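PDB 3DOH: esterase, which probably hydrolyses carboxylic esters, is thermostable, and carries an immunoglobulin-like domain ahead of its alpha/beta-hydrolase domain. Local coordinates for residues E18-C23 / N103-L108; G196-V201 / T365-E370; V210-F215 / W374-S379. All blocks are in the same frame, centred on the assembly; numbering follows the deposited sequence.

Contact 1: residues E18-C23 / N103-L108; sequences EGEKVC and NTRMKL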
loop_
_atom_site.group_PDB
_atom_site.type_symbol
_atom_site.label_atom_id
_atom_site.label_comp_id
_atom_site.label_asym_id
_atom_site.label_seq_id
_atom_site.Cartn_x
_atom_site.Cartn_y
_atom_site.Cartn_z
ATOM N N GLU A 18 -2.654 11.238 -26.344
ATOM C CA GLU A 18 -1.229 10.924 -26.564
ATOM C C GLU A 18 -1.018 10.001 -27.782
ATOM O O GLU A 18 0.054 9.400 -27.949
ATOM C CB GLU A 18 -0.597 10.329 -25.309
ATOM C CG GLU A 18 -1.125 10.941 -23.979
ATOM C CD GLU A 18 -2.129 10.036 -23.225
ATOM O OE1 GLU A 18 -3.390 10.172 -23.439
ATOM O OE2 GLU A 18 -1.633 9.183 -22.419
ATOM N N GLY A 19 -2.049 9.904 -28.631
ATOM C CA GLY A 19 -1.992 9.123 -29.845
ATOM C C GLY A 19 -2.925 7.936 -29.888
ATOM O O GLY A 19 -3.720 7.709 -28.955
ATOM N N GLU A 20 -2.821 7.169 -30.968
ATOM C CA GLU A 20 -3.784 6.122 -31.273
ATOM C C GLU A 20 -3.475 4.851 -30.493
ATOM O O GLU A 20 -2.339 4.376 -30.474
ATOM C CB GLU A 20 -3.796 5.826 -32.775
ATOM C CG GLU A 20 -4.659 4.637 -33.166
ATOM C CD GLU A 20 -4.229 4.013 -34.480
ATOM O OE1 GLU A 20 -3.014 4.016 -34.771
ATOM O OE2 GLU A 20 -5.105 3.520 -35.219
ATOM N N LYS A 21 -4.501 4.309 -29.849
ATOM C CA LYS A 21 -4.362 3.147 -29.006
ATOM C C LYS A 21 -5.427 2.170 -29.431
ATOM O O LYS A 21 -6.502 2.568 -29.902
ATOM C CB LYS A 21 -4.614 3.457 -27.536
ATOM C CG LYS A 21 -3.773 4.539 -26.798
ATOM C CD LYS A 21 -4.192 4.518 -25.304
ATOM C CE LYS A 21 -3.390 5.443 -24.450
ATOM N NZ LYS A 21 -1.983 4.998 -24.350
ATOM N N VAL A 22 -5.136 0.891 -29.251
ATOM C CA VAL A 22 -6.152 -0.140 -29.364
ATOM C C VAL A 22 -6.951 -0.141 -28.039
ATOM O O VAL A 22 -6.404 -0.487 -26.977
ATOM C CB VAL A 22 -5.542 -1.546 -29.552
ATOM C CG1 VAL A 22 -6.622 -2.519 -29.880
ATOM C CG2 VAL A 22 -4.518 -1.560 -30.638
ATOM N N CYS A 23 -8.235 0.213 -28.133
ATOM C CA CYS A 23 -9.102 0.392 -26.973
ATOM C C CYS A 23 -10.121 -0.730 -26.856
ATOM O O CYS A 23 -10.664 -0.977 -25.787
ATOM C CB CYS A 23 -9.810 1.747 -27.031
ATOM S SG CYS A 23 -10.955 1.889 -28.391
ATOM N N ASN A 103 8.728 8.933 -35.882
ATOM C CA ASN A 103 7.965 7.856 -35.263
ATOM C C ASN A 103 7.428 6.866 -36.293
ATOM O O ASN A 103 7.222 7.216 -37.455
ATOM C CB ASN A 103 6.815 8.424 -34.430
ATOM C CG ASN A 103 7.289 9.392 -33.365
ATOM O OD1 ASN A 103 8.490 9.552 -33.146
ATOM N ND2 ASN A 103 6.346 10.045 -32.696
ATOM N N THR A 104 7.204 5.631 -35.858
ATOM C CA THR A 104 6.693 4.589 -36.740
ATOM C C THR A 104 5.564 3.807 -36.075
ATOM O O THR A 104 5.613 3.526 -34.878
ATOM C CB THR A 104 7.805 3.609 -37.159
ATOM O OG1 THR A 104 7.230 2.507 -37.873
ATOM C CG2 THR A 104 8.543 3.086 -35.936
ATOM N N ARG A 105 4.549 3.461 -36.859
ATOM C CA ARG A 105 3.455 2.627 -36.373
ATOM C C ARG A 105 3.693 1.157 -36.705
ATOM O O ARG A 105 3.317 0.685 -37.777
ATOM C CB ARG A 105 2.124 3.091 -36.966
ATOM C CG ARG A 105 0.920 2.816 -36.079
ATOM C CD ARG A 105 -0.381 2.971 -36.850
ATOM N NE ARG A 105 -0.963 1.679 -37.205
ATOM C CZ ARG A 105 -2.160 1.264 -36.806
ATOM N NH1 ARG A 105 -2.910 2.040 -36.035
ATOM N NH2 ARG A 105 -2.609 0.073 -37.178
ATOM N N MET A 106 4.320 0.441 -35.777
ATOM C CA MET A 106 3.898 -0.914 -35.442
ATOM C C MET A 106 2.720 -1.355 -36.303
ATOM O O MET A 106 1.593 -0.900 -36.111
ATOM C CB MET A 106 3.530 -1.009 -33.960
ATOM C CG MET A 106 4.332 -2.042 -33.184
ATOM S SD MET A 106 4.171 -1.851 -31.399
ATOM C CE MET A 106 3.959 -3.557 -30.895
ATOM N N LYS A 107 2.989 -2.245 -37.254
ATOM C CA LYS A 107 2.049 -3.305 -37.599
ATOM C C LYS A 107 1.487 -3.972 -36.348
ATOM O O LYS A 107 2.236 -4.380 -35.460
ATOM C CB LYS A 107 2.723 -4.348 -38.492
ATOM C CG LYS A 107 3.988 -4.947 -37.901
ATOM C CD LYS A 107 5.047 -5.168 -38.969
ATOM C CE LYS A 107 5.261 -3.915 -39.802
ATOM N NZ LYS A 107 4.488 -3.955 -41.074
ATOM N N LEU A 108 0.163 -4.078 -36.285
ATOM C CA LEU A 108 -0.519 -4.547 -35.064
ATOM C C LEU A 108 -0.667 -6.043 -35.009
ATOM O O LEU A 108 -1.070 -6.651 -35.985
ATOM C CB LEU A 108 -1.896 -3.884 -34.889
ATOM C CG LEU A 108 -1.824 -2.419 -34.475
ATOM C CD1 LEU A 108 -3.220 -1.789 -34.426
ATOM C CD2 LEU A 108 -1.092 -2.342 -33.129
#

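Contact 2: residues G196-V201 / T365-E370; sequences GNRGAV and TYENQE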
loop_
_atom_site.group_PDB
_atom_site.type_symbol
_atom_site.label_atom_id
_atom_site.label_comp_id
_atom_site.label_asym_id
_atom_site.label_seq_id
_atom_site.Cartn_x
_atom_site.Cartn_y
_atom_site.Cartn_z
ATOM N N GLY A 196 -1.076 10.327 -34.517
ATOM C CA GLY A 196 -0.094 10.644 -33.483
ATOM C C GLY A 196 -0.647 11.451 -32.324
ATOM O O GLY A 196 -0.140 11.339 -31.222
ATOM N N ASN A 197 -1.699 12.239 -32.562
ATOM C CA ASN A 197 -2.387 13.040 -31.520
ATOM C C ASN A 197 -3.801 13.442 -32.009
ATOM O O ASN A 197 -4.202 13.014 -33.084
ATOM C CB ASN A 197 -1.548 14.258 -31.173
ATOM C CG ASN A 197 -1.047 14.964 -32.408
ATOM O OD1 ASN A 197 0.165 15.204 -32.561
ATOM N ND2 ASN A 197 -1.976 15.316 -33.310
ATOM N N ARG A 198 -4.545 14.241 -31.248
ATOM C CA ARG A 198 -5.945 14.497 -31.556
ATOM C C ARG A 198 -6.054 15.709 -32.490
ATOM O O ARG A 198 -7.130 16.281 -32.696
ATOM C CB ARG A 198 -6.767 14.691 -30.262
ATOM C CG ARG A 198 -7.278 13.398 -29.525
ATOM C CD ARG A 198 -8.746 13.548 -28.996
ATOM N NE ARG A 198 -9.482 12.261 -28.986
ATOM C CZ ARG A 198 -9.863 11.562 -27.883
ATOM N NH1 ARG A 198 -9.605 12.013 -26.636
ATOM N NH2 ARG A 198 -10.517 10.385 -28.008
ATOM N N GLY A 199 -4.922 16.086 -33.085
ATOM C CA GLY A 199 -4.824 17.317 -33.902
ATOM C C GLY A 199 -5.758 17.421 -35.086
ATOM O O GLY A 199 -6.256 18.516 -35.411
ATOM N N ALA A 200 -6.011 16.288 -35.741
ATOM C CA ALA A 200 -6.857 16.286 -36.940
ATOM C C ALA A 200 -8.277 15.902 -36.549
ATOM O O ALA A 200 -9.255 16.473 -36.991
ATOM C CB ALA A 200 -6.311 15.308 -37.983
ATOM N N VAL A 201 -8.338 14.942 -35.656
ATOM C CA VAL A 201 -9.492 14.144 -35.417
ATOM C C VAL A 201 -10.502 14.826 -34.482
ATOM O O VAL A 201 -11.716 14.637 -34.598
ATOM C CB VAL A 201 -8.924 12.822 -34.857
ATOM C CG1 VAL A 201 -9.428 12.492 -33.477
ATOM C CG2 VAL A 201 -8.956 11.709 -35.893
ATOM N N THR A 365 -4.247 21.207 -25.154
ATOM C CA THR A 365 -4.783 22.256 -26.003
ATOM C C THR A 365 -5.951 21.733 -26.812
ATOM O O THR A 365 -7.003 22.346 -26.806
ATOM C CB THR A 365 -3.694 22.802 -26.899
ATOM O OG1 THR A 365 -2.668 23.313 -26.053
ATOM C CG2 THR A 365 -4.203 23.889 -27.772
ATOM N N TYR A 366 -5.772 20.592 -27.481
ATOM C CA TYR A 366 -6.865 19.982 -28.238
ATOM C C TYR A 366 -7.975 19.451 -27.351
ATOM O O TYR A 366 -9.073 19.130 -27.835
ATOM C CB TYR A 366 -6.362 18.929 -29.245
ATOM C CG TYR A 366 -5.559 19.580 -30.350
ATOM C CD1 TYR A 366 -6.045 20.718 -30.995
ATOM C CD2 TYR A 366 -4.295 19.092 -30.735
ATOM C CE1 TYR A 366 -5.307 21.343 -32.005
ATOM C CE2 TYR A 366 -3.552 19.744 -31.747
ATOM C CZ TYR A 366 -4.082 20.850 -32.371
ATOM O OH TYR A 366 -3.396 21.505 -33.350
ATOM N N GLU A 367 -7.710 19.391 -26.053
ATOM C CA GLU A 367 -8.753 19.031 -25.084
ATOM C C GLU A 367 -9.487 20.260 -24.510
ATOM O O GLU A 367 -10.386 20.125 -23.683
ATOM C CB GLU A 367 -8.223 18.070 -23.996
ATOM C CG GLU A 367 -7.806 16.664 -24.494
ATOM C CD GLU A 367 -8.899 15.912 -25.316
ATOM O OE1 GLU A 367 -9.901 15.453 -24.721
ATOM O OE2 GLU A 367 -8.742 15.755 -26.564
ATOM N N ASN A 368 -9.179 21.443 -25.018
ATOM C CA ASN A 368 -9.794 22.667 -24.523
ATOM C C ASN A 368 -11.040 23.101 -25.333
ATOM O O ASN A 368 -10.923 23.626 -26.465
ATOM C CB ASN A 368 -8.718 23.740 -24.550
ATOM C CG ASN A 368 -9.129 25.035 -23.881
ATOM O OD1 ASN A 368 -10.307 25.439 -23.899
ATOM N ND2 ASN A 368 -8.125 25.737 -23.330
ATOM N N GLN A 369 -12.228 22.885 -24.760
ATOM C CA GLN A 369 -13.502 23.182 -25.446
ATOM C C GLN A 369 -13.602 24.675 -25.786
ATOM O O GLN A 369 -14.188 25.042 -26.802
ATOM C CB GLN A 369 -14.754 22.646 -24.666
ATOM C CG GLN A 369 -16.111 23.234 -25.193
ATOM C CD GLN A 369 -17.407 22.500 -24.733
ATOM O OE1 GLN A 369 -17.485 21.974 -23.618
ATOM N NE2 GLN A 369 -18.442 22.497 -25.603
ATOM N N GLU A 370 -13.018 25.522 -24.951
ATOM C CA GLU A 370 -13.029 26.964 -25.151
ATOM C C GLU A 370 -12.295 27.304 -26.465
ATOM O O GLU A 370 -12.796 28.056 -27.310
ATOM C CB GLU A 370 -12.344 27.664 -23.945
ATOM C CG GLU A 370 -13.138 28.810 -23.284
ATOM C CD GLU A 370 -12.304 30.125 -22.973
ATOM O OE1 GLU A 370 -11.379 30.129 -22.080
ATOM O OE2 GLU A 370 -12.613 31.171 -23.628
#

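Contact 3: residues V210-F215 / W374-S379; sequences VVHPCF and WLFEQS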
loop_
_atom_site.group_PDB
_atom_site.type_symbol
_atom_site.label_atom_id
_atom_site.label_comp_id
_atom_site.label_asym_id
_atom_site.label_seq_id
_atom_site.Cartn_x
_atom_site.Cartn_y
_atom_site.Cartn_z
ATOM N N VAL A 210 -21.607 18.204 -35.087
ATOM C CA VAL A 210 -23.033 18.422 -34.999
ATOM C C VAL A 210 -23.363 19.877 -34.661
ATOM O O VAL A 210 -24.481 20.350 -34.931
ATOM C CB VAL A 210 -23.591 17.469 -33.930
ATOM C CG1 VAL A 210 -23.683 18.167 -32.534
ATOM C CG2 VAL A 210 -24.872 16.911 -34.377
ATOM N N VAL A 211 -22.400 20.610 -34.089
ATOM C CA VAL A 211 -22.580 22.072 -33.928
ATOM C C VAL A 211 -21.784 22.934 -34.912
ATOM O O VAL A 211 -22.164 24.068 -35.180
ATOM C CB VAL A 211 -22.448 22.565 -32.440
ATOM C CG1 VAL A 211 -23.412 21.809 -31.575
ATOM C CG2 VAL A 211 -21.079 22.337 -31.916
ATOM N N HIS A 212 -20.691 22.388 -35.435
ATOM C CA HIS A 212 -19.877 23.093 -36.417
ATOM C C HIS A 212 -19.318 22.133 -37.462
ATOM O O HIS A 212 -18.123 21.840 -37.473
ATOM C CB HIS A 212 -18.735 23.842 -35.728
ATOM C CG HIS A 212 -19.156 24.591 -34.502
ATOM N ND1 HIS A 212 -18.978 24.095 -33.228
ATOM C CD2 HIS A 212 -19.748 25.800 -34.355
ATOM C CE1 HIS A 212 -19.442 24.966 -32.350
ATOM N NE2 HIS A 212 -19.914 26.010 -33.008
ATOM N N PRO A 213 -20.191 21.646 -38.337
ATOM C CA PRO A 213 -19.756 20.930 -39.541
ATOM C C PRO A 213 -18.761 21.747 -40.358
ATOM O O PRO A 213 -18.768 22.976 -40.287
ATOM C CB PRO A 213 -21.057 20.750 -40.325
ATOM C CG PRO A 213 -21.908 21.893 -39.897
ATOM C CD PRO A 213 -21.576 22.133 -38.452
ATOM N N CYS A 214 -17.917 21.066 -41.126
ATOM C CA CYS A 214 -16.481 21.061 -40.872
ATOM C C CYS A 214 -15.761 20.074 -41.785
ATOM O O CYS A 214 -16.009 18.870 -41.732
ATOM C CB CYS A 214 -16.196 20.726 -39.407
ATOM S SG CYS A 214 -14.450 20.814 -38.945
ATOM N N PHE A 215 -14.868 20.593 -42.622
ATOM C CA PHE A 215 -13.868 19.779 -43.268
ATOM C C PHE A 215 -12.555 19.850 -42.486
ATOM O O PHE A 215 -12.227 20.872 -41.851
ATOM C CB PHE A 215 -13.579 20.317 -44.665
ATOM C CG PHE A 215 -14.715 20.167 -45.656
ATOM C CD1 PHE A 215 -15.750 21.096 -45.707
ATOM C CD2 PHE A 215 -14.697 19.147 -46.599
ATOM C CE1 PHE A 215 -16.785 20.977 -46.638
ATOM C CE2 PHE A 215 -15.730 19.025 -47.558
ATOM C CZ PHE A 215 -16.765 19.928 -47.578
ATOM N N TRP A 374 -13.869 28.859 -29.735
ATOM C CA TRP A 374 -13.326 30.118 -30.163
ATOM C C TRP A 374 -12.923 30.083 -31.639
ATOM O O TRP A 374 -13.116 31.053 -32.371
ATOM C CB TRP A 374 -12.126 30.465 -29.305
ATOM C CG TRP A 374 -11.344 31.655 -29.829
ATOM C CD1 TRP A 374 -11.578 32.981 -29.544
ATOM C CD2 TRP A 374 -10.203 31.638 -30.734
ATOM N NE1 TRP A 374 -10.646 33.768 -30.187
ATOM C CE2 TRP A 374 -9.797 32.974 -30.918
ATOM C CE3 TRP A 374 -9.465 30.624 -31.358
ATOM C CZ2 TRP A 374 -8.705 33.322 -31.742
ATOM C CZ3 TRP A 374 -8.374 30.983 -32.179
ATOM C CH2 TRP A 374 -8.019 32.311 -32.362
ATOM N N LEU A 375 -12.357 28.969 -32.095
ATOM C CA LEU A 375 -11.846 28.969 -33.459
ATOM C C LEU A 375 -13.045 29.143 -34.359
ATOM O O LEU A 375 -13.001 29.947 -35.296
ATOM C CB LEU A 375 -11.062 27.708 -33.778
ATOM C CG LEU A 375 -10.406 27.530 -35.156
ATOM C CD1 LEU A 375 -9.089 28.279 -35.240
ATOM C CD2 LEU A 375 -10.157 26.072 -35.339
ATOM N N PHE A 376 -14.132 28.450 -34.016
ATOM C CA PHE A 376 -15.339 28.499 -34.839
ATOM C C PHE A 376 -16.102 29.825 -34.853
ATOM O O PHE A 376 -16.892 30.063 -35.770
ATOM C CB PHE A 376 -16.274 27.285 -34.628
ATOM C CG PHE A 376 -15.724 26.039 -35.215
ATOM C CD1 PHE A 376 -15.525 25.937 -36.583
ATOM C CD2 PHE A 376 -15.334 24.988 -34.413
ATOM C CE1 PHE A 376 -14.977 24.791 -37.150
ATOM C CE2 PHE A 376 -14.774 23.834 -34.994
ATOM C CZ PHE A 376 -14.587 23.750 -36.365
ATOM N N GLU A 377 -15.890 30.692 -33.876
ATOM C CA GLU A 377 -16.533 32.006 -34.002
ATOM C C GLU A 377 -15.697 32.971 -34.852
ATOM O O GLU A 377 -16.044 34.149 -34.987
ATOM C CB GLU A 377 -16.975 32.574 -32.663
ATOM C CG GLU A 377 -16.075 32.151 -31.517
ATOM C CD GLU A 377 -16.742 32.247 -30.136
ATOM O OE1 GLU A 377 -16.276 33.046 -29.277
ATOM O OE2 GLU A 377 -17.732 31.516 -29.914
ATOM N N GLN A 378 -14.613 32.484 -35.468
ATOM C CA GLN A 378 -13.817 33.378 -36.325
ATOM C C GLN A 378 -14.195 33.271 -37.805
ATOM O O GLN A 378 -14.767 32.266 -38.234
ATOM C CB GLN A 378 -12.327 33.189 -36.124
ATOM C CG GLN A 378 -11.851 33.206 -34.694
ATOM C CD GLN A 378 -12.315 34.400 -33.844
ATOM O OE1 GLN A 378 -12.290 35.564 -34.264
ATOM N NE2 GLN A 378 -12.715 34.096 -32.626
ATOM N N SER A 379 -13.875 34.325 -38.561
ATOM C CA SER A 379 -14.253 34.502 -39.981
ATOM C C SER A 379 -13.686 35.828 -40.513
ATOM O O SER A 379 -13.184 36.629 -39.727
ATOM C CB SER A 379 -15.779 34.528 -40.135
ATOM O OG SER A 379 -16.131 34.924 -41.443
#

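Contact 1: residues E18-C23 / N103-L108
Glu-20 and Arg-105 are thrown toward each other by first torsions of the same kind: in both, CG lies opposite the main-chain nitrogen (chi1 173° in Glu-20, -151° in Arg-105). The glutamate then runs on extended, whereas the arginine chain bends at chi3, and the two side chains cross at about a right angle. They meet in a salt bridge between Glu-20 OE1 and Arg-105 NH1. Its modelled length, 2.3 Å from OE1 to NH1, is shorter than such a bond should be, and the exact place of NH1 is doubtful. The carboxylate comes to an edge of the guanidinium, near its plane, although the two flat groups are turned 39° apart. CD of Arg-105 also passes 3.5 Å from Glu-20 OE1, bringing the aliphatic stem close to the same oxygen.

Strand 19-29 belongs to the sheet of the immunoglobulin-like domain, and 103-108 is part of the loop leading into strand 110-114 of that sheet. Glu-20 also binds beyond this pair: OE1 takes a hydrogen bond from Thr-94, and OE2 takes one each from Thr-13 and from Tyr-191, which lies just before helix 192-195. On Arg-105 the other terminal nitrogen, NH2, pairs with Glu-136 of strand 129-139. If NH1 lies near its modelled place, carboxylates flank the guanidinium at two nitrogens, which would help to keep it charged.

Two residues further along the strand the chemistry turns apolar. Val-22 and Leu-108 reach out tip to tip, CG2 of the valine lying 4.0 Å from CD1 of the leucine, a single methyl-to-methyl contact beside the ion pair. The strand and the loop stand well apart here, with 9.1 Å between the CA atoms of Val-22 and Leu-108, and the side chains alone span the gap.

Contact 2: residues G196-V201 / T365-E370
This is a buried contact of mixed character, a glycine laid on a tyrosine ring beside a loose ion pair, between the loop that follows helix 192-195 and the turn joining helix 362-366 to helix 369-376. CA of Gly-199 rests over one face of the Tyr-366 ring in a CH-pi contact, 3.9 Å from the ring centroid and displaced toward the rim, so that CE2 is its nearest ring atom at 3.5 Å. The backbone itself, through CA, makes the contact. Beside it, CB of Arg-198 lies 4.4 Å from CB of Tyr-366.

Further out, the side chains of Arg-198 and Glu-367 cross obliquely. OE2 of Glu-367 lies 3.3 Å from CD of Arg-198, closer than to any guanidinium nitrogen. Arg-198 NH1 and Glu-367 OE2 form only a long salt bridge of 3.8 Å, and the guanidinium and carboxylate planes are 33° apart. A bend in the glutamate at chi2 (-53°) brings its carboxylate to the edge of the guanidinium. The stronger partner of Arg-198 is Glu-347 of the second subunit, whose like charge also comes close to Glu-367; the arginine, lying near both carboxylates, probably offsets some of their repulsion. A bound sulfate, probably from the crystallisation liquor, lies about 4 Å from its side chain.

Next along the chain, Asn-368 is the N-cap of helix 369-376, its OD1 accepting from Ala-371 N and weakly from Glu-370 N. At the buried end, the hydroxyl of Tyr-366 is hydrogen-bonded to Thr-268 OG1 on strand 264-270, and the tyrosine side chain touches residues matching the GxSxG pattern. The ring thus lies beside what is probably the nucleophile elbow of this alpha/beta hydrolase, the tight turn after a central strand that carries the catalytic serine in this family.

Contact 3: residues V210-F215 / W374-S379
Phe-376 meets His-212 at its very first side-chain carbon: CB sits over one face of the imidazole, 3.8 Å from His-212 CD2 and nearer the rim than the middle. From there CG, beside the backbone nitrogen (chi1 -72°), leads the ring across to His-212 CB, with CG and CD2 each close to CB and CG of His-212. The ring carbons surround the spot over which His-212 CB stands, 3.7 Å from the centroid and almost along the ring normal (10° off it). Each residue therefore sets its CB on the other's ring, a reciprocal pair of CH-pi contacts. The ring planes are nearly parallel, 4° apart, but slid so far that they barely overlap. At the tip, CZ reaches SG of Cys-214, 3.9 Å away, a sulfur-aromatic contact at the ring edge. Val-211 CB lies over the opposite face of the imidazole, toward its rim.

The phenylalanine comes from the last turn of helix 369-376 and also packs on Pro-175 and Val-177 of strand 174-180. It thereby joins the C-terminal helix of the alpha/beta-hydrolase domain to the central sheet and to the loop entering strand 215-219. The histidine takes part through its CB and its ring face. With no polar bond between the two segments, the attraction is probably mostly dispersion and depends on close fit.

How the contacts relate
Contact 1 belongs to the immunoglobulin-like domain and is partly buried, whereas contacts 2 and 3 lie in the alpha/beta-hydrolase part, both buried. Contact 2 is nearest the middle of the chain, about 7 Å from its centre; the centres of contacts 1 and 3 lie about 29 Å apart, on opposite sides of it. The segments of contacts 2 and 3 both include part of helix 369-376, though in contact 2 the touching residues, Tyr-366 and Glu-367, precede it. Both border the second subunit, which contact 1 does not touch. Chemistry shifts accordingly: an ion pair with a methyl contact in 1, a loose ion pair beside CH-pi packing in 2, and aromatic and sulfur contacts in 3.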